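PDB 4B45: CELL division protein FTSZ, which binds GTP, probably hydrolyses it, and helps control cell shape in the archaeon Haloferax volcanii. Local coordinates for residues A[3-8]-A[96-101]; A[230-235]-A[308-313]; A[238-243]-A[276-281]. All coordinates share one frame; numbering follows the deposited sequence.

Contact 1 (A[3-8]-A[96-101])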
loop_
_atom_site.group_PDB
_atom_site.type_symbol
_atom_site.label_atom_id
_atom_site.label_comp_id
_atom_site.label_asym_id
_atom_site.label_seq_id
_atom_site.Cartn_x
_atom_site.Cartn_y
_atom_site.Cartn_z
ATOM N N THR A 3 0.636 -7.398 10.720
ATOM C CA THR A 3 0.972 -7.882 9.389
ATOM C C THR A 3 2.425 -8.343 9.233
ATOM O O THR A 3 3.288 -8.046 10.073
ATOM C CB THR A 3 0.645 -6.821 8.334
ATOM O OG1 THR A 3 0.588 -7.437 7.039
ATOM C CG2 THR A 3 1.695 -5.720 8.345
ATOM N N VAL A 4 2.671 -9.093 8.159
ATOM C CA VAL A 4 4.014 -9.525 7.772
ATOM C C VAL A 4 4.311 -9.005 6.375
ATOM O O VAL A 4 3.517 -9.197 5.450
ATOM C CB VAL A 4 4.148 -11.065 7.747
ATOM C CG1 VAL A 4 5.465 -11.466 7.084
ATOM C CG2 VAL A 4 4.068 -11.632 9.139
ATOM N N LEU A 5 5.435 -8.321 6.219
ATOM C CA LEU A 5 5.745 -7.700 4.940
ATOM C C LEU A 5 6.773 -8.531 4.191
ATOM O O LEU A 5 7.777 -8.919 4.764
ATOM C CB LEU A 5 6.288 -6.290 5.156
ATOM C CG LEU A 5 5.398 -5.349 5.959
ATOM C CD1 LEU A 5 6.076 -3.973 6.145
ATOM C CD2 LEU A 5 4.043 -5.204 5.284
ATOM N N ILE A 6 6.523 -8.792 2.909
ATOM C CA ILE A 6 7.525 -9.416 2.057
ATOM C C ILE A 6 7.777 -8.584 0.811
ATOM O O ILE A 6 6.988 -8.612 -0.129
ATOM C CB ILE A 6 7.097 -10.816 1.600
ATOM C CG1 ILE A 6 6.697 -11.675 2.800
ATOM C CG2 ILE A 6 8.229 -11.471 0.805
ATOM C CD1 ILE A 6 5.747 -12.783 2.435
ATOM N N GLY A 7 8.889 -7.863 0.793
ATOM C CA GLY A 7 9.296 -7.143 -0.401
ATOM C C GLY A 7 9.835 -8.078 -1.466
ATOM O O GLY A 7 10.556 -9.030 -1.162
ATOM N N VAL A 8 9.472 -7.824 -2.717
ATOM C CA VAL A 8 10.010 -8.592 -3.838
ATOM C C VAL A 8 10.587 -7.642 -4.888
ATOM O O VAL A 8 9.873 -6.816 -5.456
ATOM C CB VAL A 8 8.945 -9.506 -4.477
ATOM C CG1 VAL A 8 9.544 -10.265 -5.648
ATOM C CG2 VAL A 8 8.399 -10.485 -3.449
ATOM N N SER A 96 -2.665 -10.613 8.459
ATOM C CA SER A 96 -2.621 -10.443 7.023
ATOM C C SER A 96 -1.167 -10.550 6.582
ATOM O O SER A 96 -0.262 -10.509 7.422
ATOM C CB SER A 96 -3.192 -9.077 6.639
ATOM O OG SER A 96 -2.392 -8.037 7.163
ATOM N N ILE A 97 -0.953 -10.703 5.277
ATOM C CA ILE A 97 0.383 -10.671 4.690
ATOM C C ILE A 97 0.396 -9.744 3.479
ATOM O O ILE A 97 -0.453 -9.853 2.588
ATOM C CB ILE A 97 0.864 -12.079 4.244
ATOM C CG1 ILE A 97 0.979 -13.015 5.444
ATOM C CG2 ILE A 97 2.230 -11.982 3.543
ATOM C CD1 ILE A 97 1.342 -14.438 5.061
ATOM N N PHE A 98 1.333 -8.805 3.462
ATOM C CA PHE A 98 1.486 -7.906 2.316
ATOM C C PHE A 98 2.686 -8.307 1.457
ATOM O O PHE A 98 3.808 -8.345 1.953
ATOM C CB PHE A 98 1.680 -6.464 2.785
ATOM C CG PHE A 98 0.391 -5.726 3.078
ATOM C CD1 PHE A 98 -0.279 -5.059 2.069
ATOM C CD2 PHE A 98 -0.126 -5.687 4.365
ATOM C CE1 PHE A 98 -1.453 -4.363 2.334
ATOM C CE2 PHE A 98 -1.294 -5.000 4.640
ATOM C CZ PHE A 98 -1.955 -4.332 3.615
ATOM N N VAL A 99 2.447 -8.639 0.189
ATOM C CA VAL A 99 3.548 -8.797 -0.754
ATOM C C VAL A 99 3.776 -7.438 -1.419
ATOM O O VAL A 99 2.924 -6.962 -2.166
ATOM C CB VAL A 99 3.278 -9.888 -1.828
ATOM C CG1 VAL A 99 4.342 -9.828 -2.925
ATOM C CG2 VAL A 99 3.258 -11.278 -1.206
ATOM N N VAL A 100 4.910 -6.802 -1.130
ATOM C CA VAL A 100 5.174 -5.443 -1.618
ATOM C C VAL A 100 6.066 -5.466 -2.869
ATOM O O VAL A 100 7.177 -5.993 -2.831
ATOM C CB VAL A 100 5.849 -4.594 -0.515
ATOM C CG1 VAL A 100 5.932 -3.150 -0.916
ATOM C CG2 VAL A 100 5.098 -4.749 0.812
ATOM N N ALA A 101 5.586 -4.894 -3.972
ATOM C CA ALA A 101 6.323 -4.951 -5.235
ATOM C C ALA A 101 6.134 -3.746 -6.157
ATOM O O ALA A 101 5.056 -3.148 -6.227
ATOM C CB ALA A 101 5.967 -6.212 -5.988
#

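Contact 2 (A[230-235]-A[308-313])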
loop_
_atom_site.group_PDB
_atom_site.type_symbol
_atom_site.label_atom_id
_atom_site.label_comp_id
_atom_site.label_asym_id
_atom_site.label_seq_id
_atom_site.Cartn_x
_atom_site.Cartn_y
_atom_site.Cartn_z
ATOM N N ALA A 230 -5.533 18.294 8.580
ATOM C CA ALA A 230 -5.803 19.705 8.821
ATOM C C ALA A 230 -5.523 20.011 10.272
ATOM O O ALA A 230 -5.628 19.130 11.133
ATOM C CB ALA A 230 -7.240 20.014 8.515
ATOM N N GLU A 231 -5.181 21.261 10.550
ATOM C CA GLU A 231 -4.996 21.677 11.927
ATOM C C GLU A 231 -6.308 21.482 12.676
ATOM O O GLU A 231 -7.384 21.711 12.119
ATOM C CB GLU A 231 -4.552 23.135 12.003
ATOM C CG GLU A 231 -4.456 23.648 13.426
ATOM C CD GLU A 231 -4.288 25.151 13.508
ATOM O OE1 GLU A 231 -3.708 25.744 12.567
ATOM O OE2 GLU A 231 -4.740 25.736 14.519
ATOM N N ALA A 232 -6.219 21.031 13.925
ATOM C CA ALA A 232 -7.398 20.898 14.762
ATOM C C ALA A 232 -7.501 22.006 15.787
ATOM O O ALA A 232 -6.531 22.360 16.461
ATOM C CB ALA A 232 -7.432 19.545 15.456
ATOM N N SER A 233 -8.699 22.557 15.896
ATOM C CA SER A 233 -9.037 23.403 17.018
ATOM C C SER A 233 -9.289 22.497 18.218
ATOM O O SER A 233 -9.745 21.361 18.054
ATOM C CB SER A 233 -10.288 24.217 16.698
ATOM O OG SER A 233 -10.769 24.870 17.859
ATOM N N PRO A 234 -8.984 22.993 19.426
ATOM C CA PRO A 234 -9.265 22.281 20.675
ATOM C C PRO A 234 -10.759 22.045 20.849
ATOM O O PRO A 234 -11.155 21.079 21.495
ATOM C CB PRO A 234 -8.778 23.258 21.750
ATOM C CG PRO A 234 -8.773 24.590 21.081
ATOM C CD PRO A 234 -8.365 24.305 19.676
ATOM N N ASN A 235 -11.572 22.926 20.277
ATOM C CA ASN A 235 -13.015 22.774 20.308
ATOM C C ASN A 235 -13.481 21.930 19.135
ATOM O O ASN A 235 -13.228 22.272 17.978
ATOM C CB ASN A 235 -13.697 24.144 20.276
ATOM C CG ASN A 235 -15.169 24.071 20.632
ATOM O OD1 ASN A 235 -15.642 23.067 21.174
ATOM N ND2 ASN A 235 -15.903 25.141 20.335
ATOM N N GLY A 308 -1.784 17.631 16.903
ATOM C CA GLY A 308 -2.375 18.958 16.891
ATOM C C GLY A 308 -3.311 19.061 15.704
ATOM O O GLY A 308 -3.905 20.105 15.436
ATOM N N ARG A 309 -3.454 17.948 14.999
ATOM C CA ARG A 309 -4.212 17.911 13.763
ATOM C C ARG A 309 -5.320 16.860 13.783
ATOM O O ARG A 309 -5.490 16.121 14.756
ATOM C CB ARG A 309 -3.254 17.643 12.596
ATOM C CG ARG A 309 -2.102 18.636 12.548
ATOM C CD ARG A 309 -1.039 18.260 11.520
ATOM N NE ARG A 309 -1.562 18.301 10.161
ATOM C CZ ARG A 309 -1.752 19.421 9.473
ATOM N NH1 ARG A 309 -1.459 20.594 10.015
ATOM N NH2 ARG A 309 -2.240 19.366 8.242
ATOM N N LEU A 310 -6.076 16.821 12.693
ATOM C CA LEU A 310 -7.070 15.791 12.442
ATOM C C LEU A 310 -6.751 15.266 11.067
ATOM O O LEU A 310 -6.248 16.010 10.226
ATOM C CB LEU A 310 -8.470 16.397 12.363
ATOM C CG LEU A 310 -9.172 16.842 13.627
ATOM C CD1 LEU A 310 -10.339 17.729 13.244
ATOM C CD2 LEU A 310 -9.643 15.622 14.395
ATOM N N ALA A 311 -7.074 14.008 10.810
ATOM C CA ALA A 311 -6.924 13.501 9.457
ATOM C C ALA A 311 -8.012 12.505 9.138
ATOM O O ALA A 311 -8.549 11.868 10.036
ATOM C CB ALA A 311 -5.545 12.879 9.251
ATOM N N SER A 312 -8.341 12.405 7.854
ATOM C CA SER A 312 -9.182 11.336 7.355
ATOM C C SER A 312 -8.295 10.371 6.579
ATOM O O SER A 312 -7.492 10.767 5.723
ATOM C CB SER A 312 -10.286 11.857 6.440
ATOM O OG SER A 312 -11.123 12.770 7.125
ATOM N N LEU A 313 -8.443 9.101 6.895
ATOM C CA LEU A 313 -7.717 8.061 6.209
ATOM C C LEU A 313 -8.813 7.195 5.636
ATOM O O LEU A 313 -9.591 6.603 6.387
ATOM C CB LEU A 313 -6.890 7.290 7.221
ATOM C CG LEU A 313 -5.932 6.203 6.762
ATOM C CD1 LEU A 313 -4.727 6.826 6.049
ATOM C CD2 LEU A 313 -5.491 5.397 7.978
#

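Contact 3 (A[238-243]-A[276-281])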
loop_
_atom_site.group_PDB
_atom_site.type_symbol
_atom_site.label_atom_id
_atom_site.label_comp_id
_atom_site.label_asym_id
_atom_site.label_seq_id
_atom_site.Cartn_x
_atom_site.Cartn_y
_atom_site.Cartn_z
ATOM N N ASP A 238 -15.544 23.476 16.215
ATOM C CA ASP A 238 -14.828 24.241 15.184
ATOM C C ASP A 238 -14.266 23.353 14.089
ATOM O O ASP A 238 -13.805 23.852 13.068
ATOM C CB ASP A 238 -13.660 25.034 15.764
ATOM C CG ASP A 238 -14.084 26.032 16.791
ATOM O OD1 ASP A 238 -15.200 26.584 16.665
ATOM O OD2 ASP A 238 -13.285 26.264 17.727
ATOM N N ASN A 239 -14.289 22.041 14.295
ATOM C CA ASN A 239 -13.585 21.146 13.383
ATOM C C ASN A 239 -14.524 20.401 12.458
ATOM O O ASN A 239 -14.123 19.460 11.783
ATOM C CB ASN A 239 -12.726 20.147 14.171
ATOM C CG ASN A 239 -11.588 20.820 14.917
ATOM O OD1 ASN A 239 -10.975 21.761 14.414
ATOM N ND2 ASN A 239 -11.299 20.341 16.121
ATOM N N ILE A 240 -15.786 20.794 12.452
ATOM C CA ILE A 240 -16.764 20.095 11.626
ATOM C C ILE A 240 -16.399 20.196 10.151
ATOM O O ILE A 240 -16.380 19.191 9.438
ATOM C CB ILE A 240 -18.190 20.610 11.869
ATOM C CG1 ILE A 240 -18.692 20.119 13.229
ATOM C CG2 ILE A 240 -19.108 20.111 10.773
ATOM C CD1 ILE A 240 -20.026 20.685 13.641
ATOM N N ASN A 241 -16.097 21.415 9.707
ATOM C CA ASN A 241 -15.623 21.671 8.344
ATOM C C ASN A 241 -14.323 20.943 8.014
ATOM O O ASN A 241 -14.182 20.358 6.929
ATOM C CB ASN A 241 -15.437 23.172 8.127
ATOM C CG ASN A 241 -14.824 23.501 6.773
ATOM O OD1 ASN A 241 -13.660 23.906 6.681
ATOM N ND2 ASN A 241 -15.611 23.332 5.714
ATOM N N ALA A 242 -13.370 21.000 8.940
ATOM C CA ALA A 242 -12.109 20.273 8.797
ATOM C C ALA A 242 -12.310 18.775 8.498
ATOM O O ALA A 242 -11.639 18.226 7.627
ATOM C CB ALA A 242 -11.244 20.453 10.045
ATOM N N VAL A 243 -13.230 18.126 9.215
ATOM C CA VAL A 243 -13.526 16.709 8.989
ATOM C C VAL A 243 -14.131 16.464 7.608
ATOM O O VAL A 243 -13.755 15.496 6.920
ATOM C CB VAL A 243 -14.472 16.126 10.094
ATOM C CG1 VAL A 243 -14.847 14.664 9.797
ATOM C CG2 VAL A 243 -13.810 16.210 11.450
ATOM N N THR A 276 -11.418 16.614 20.066
ATOM C CA THR A 276 -11.474 17.541 18.940
ATOM C C THR A 276 -12.322 17.035 17.764
ATOM O O THR A 276 -12.654 17.789 16.845
ATOM C CB THR A 276 -10.057 17.886 18.434
ATOM O OG1 THR A 276 -9.521 16.786 17.684
ATOM C CG2 THR A 276 -9.136 18.214 19.612
ATOM N N ILE A 277 -12.675 15.761 17.799
ATOM C CA ILE A 277 -13.415 15.132 16.704
ATOM C C ILE A 277 -14.925 15.239 16.918
ATOM O O ILE A 277 -15.472 14.572 17.803
ATOM C CB ILE A 277 -13.034 13.654 16.604
ATOM C CG1 ILE A 277 -11.516 13.512 16.405
ATOM C CG2 ILE A 277 -13.801 12.974 15.485
ATOM C CD1 ILE A 277 -11.079 12.141 15.917
ATOM N N PRO A 278 -15.603 16.076 16.106
ATOM C CA PRO A 278 -17.028 16.366 16.297
ATOM C C PRO A 278 -17.941 15.264 15.771
ATOM O O PRO A 278 -17.708 14.723 14.689
ATOM C CB PRO A 278 -17.238 17.645 15.484
ATOM C CG PRO A 278 -16.173 17.597 14.410
ATOM C CD PRO A 278 -15.009 16.859 15.005
ATOM N N ARG A 279 -18.986 14.957 16.536
ATOM C CA ARG A 279 -19.953 13.939 16.150
ATOM C C ARG A 279 -20.588 14.236 14.797
ATOM O O ARG A 279 -20.675 13.365 13.936
ATOM C CB ARG A 279 -21.053 13.835 17.212
ATOM C CG ARG A 279 -22.213 12.941 16.808
ATOM C CD ARG A 279 -23.243 12.852 17.926
ATOM N NE ARG A 279 -24.377 12.034 17.520
ATOM C CZ ARG A 279 -25.444 11.816 18.281
ATOM N NH1 ARG A 279 -25.523 12.363 19.486
ATOM N NH2 ARG A 279 -26.437 11.059 17.829
ATOM N N LYS A 280 -21.054 15.464 14.612
ATOM C CA LYS A 280 -21.741 15.807 13.377
ATOM C C LYS A 280 -20.782 15.804 12.179
ATOM O O LYS A 280 -21.164 15.442 11.052
ATOM C CB LYS A 280 -22.459 17.150 13.520
ATOM C CG LYS A 280 -23.105 17.625 12.237
ATOM C CD LYS A 280 -24.537 18.033 12.456
ATOM C CE LYS A 280 -25.453 16.829 12.530
ATOM N NZ LYS A 280 -26.888 17.267 12.633
ATOM N N GLY A 281 -19.535 16.191 12.423
ATOM C CA GLY A 281 -18.528 16.142 11.374
ATOM C C GLY A 281 -18.311 14.735 10.847
ATOM O O GLY A 281 -18.340 14.492 9.629
#

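Contact 1 (A[3-8]-A[96-101])
Thr3 and Ser96 meet through their hydroxyls. Thr3 OG1 lies 3.0 Å from Ser96 OG, and the two are hydrogen-bonded. The same Thr3 OG1 sits at the edge of the Phe98 ring, in its plane and 3.3 Å from Phe98 CD2. The torsion of Thr3 (chi1 -162°) turns OG1 away from its own amide and toward this edge. Next to it, Leu5 CD2 rests against Phe98 CB at 3.7 Å, with both side chains pointing the same way.

The other face of the sheet is purely aliphatic here. Ile6 CD1 meets Ile97 CG2 at 3.8 Å, and Val8 CG2 approaches Val99 CG1 at 4.1 Å. Both pairs rest on a parallel backbone ladder. Ile6 N bonds to Phe98 O at 2.9 Å. Val100 N binds Ile6 O, Phe98 N binds Val4 O, and Val8 N binds Val100 O.

Helices pack on both faces. Helix 107-120 touches Ile6 and Val8 through Leu115, while helix 9-26 touches Leu5 through Leu19 and Val100 through Leu15. These strands belong to the Rossmann-like GTPase domain. Strand 3-8 leads into helix 9-26, whose start holds the GTP-binding residues Gln10 to Lys14. The pairing is thus buried and mostly apolar. At the start of the strands the two buried hydroxyls give each other a hydrogen-bond partner, while the C-terminal ends lead toward the GTP site.

Contact 2 (A[230-235]-A[308-313])
The antiparallel pairing of strands 222-231 and 309-319, in the C-terminal domain, ends here with Ala230 beside Leu310 and Glu231 beside Arg309. Ala230 and Leu310 form a hydrogen-bonded pair. Ala230 N binds Leu310 O at 2.9 Å, and Leu310 N returns to Ala230 O at 2.8 Å. Beyond the strand end, Ala232 N still reaches Gly308 O at 2.9 Å.

Arg309 folds back over the neighbouring strand. Its chain bends at chi3 (65°), which lays the guanidinium flat on the Ala230-Glu231 peptide. Ala230 C sits 3.8 Å from the guanidinium plane, over its centre, and Glu231 N lies nearer the rim on the same face. The NH2 group of Arg309 is hydrogen-bonded to the hydroxyl of Ser229.

Ala232 CB, just past the strand end, packs on Leu310 CG at 3.7 Å. The chain then leaves the sheet. Ser233 OG accepts from Asn235 N at 3.2 Å, which makes an ST turn. The contact is thus an antiparallel strand pair inside the mixed sheet of the CetZ C-terminal domain, at the point where the chain leaves strand 222-231 through an ST turn toward helix 240-252.

Contact 3 (A[238-243]-A[276-281])
Asn239 and Thr276 meet through one straight hydrogen bond, from Asn239 ND2 to Thr276 O at 3.0 Å, with 165° at the hydrogen. The acceptor lies near the plane of the Asn239 amide, while the donor is tilted slightly from the carbonyl plane of Thr276. Asn239 ND2 also bonds to Ser233 O, so this one amide nitrogen holds two backbone carbonyls. With an alanine here, Thr276 O and Ser233 O would probably lose the donor they share, and the two loops would be less firmly tied.

Packing is close where Pro278 and Gly281 meet helix 240-252. Ile240 CG1 packs on Pro278 CB at 3.6 Å. Pro278 CD lies 3.8 Å from Val243 CG2, the valine and proline lying alongside each other and running opposite ways. Val243 points its other branch at the neighbouring backbone, with CG1 3.5 Å from Gly281 O. The torsion of Val243 (chi1 176°) sends CG1 this way and leaves CG2 for the proline. Gly281 has no side chain, and its CA comes within 4.3 Å of Ile240 CA. A CB there would run into Pro278 CG.

The contact joins the first turns of helices 240-252 and 279-293, with Asn239 and Pro278 at their N-cap positions. The Asn239 side chain makes no capping bond. It is spent on the cross-link instead. Val243 also touches Ile270 of strand 263-272, which places this part against the sheet of the C-terminal domain.

The outer side is looser. Ile240 CD1 only grazes Lys280 CB at 4.3 Å. Lys280 is exposed, and its amine end turns off from the contact.

How the contacts relate
From the N terminus, contact 1 comes first. It brings strand 3-8 beside strand 96-102 and closes a loop of 87 residues in the GTPase domain. Contact 2 opens much later, at the end of strand 222-231, and closes a 72-residue loop on strand 309-319. Contact 3 is nested inside that loop and joins the starts of helices 240-252 and 279-293. Contacts 2 and 3 touch directly, through Ser233 with Asp238 and through Leu310 with Ile277. Their centres are about 8 Å apart. Contact 1 lies about 31 Å from contact 2, centre to centre, yet both reach one continuous run of strands.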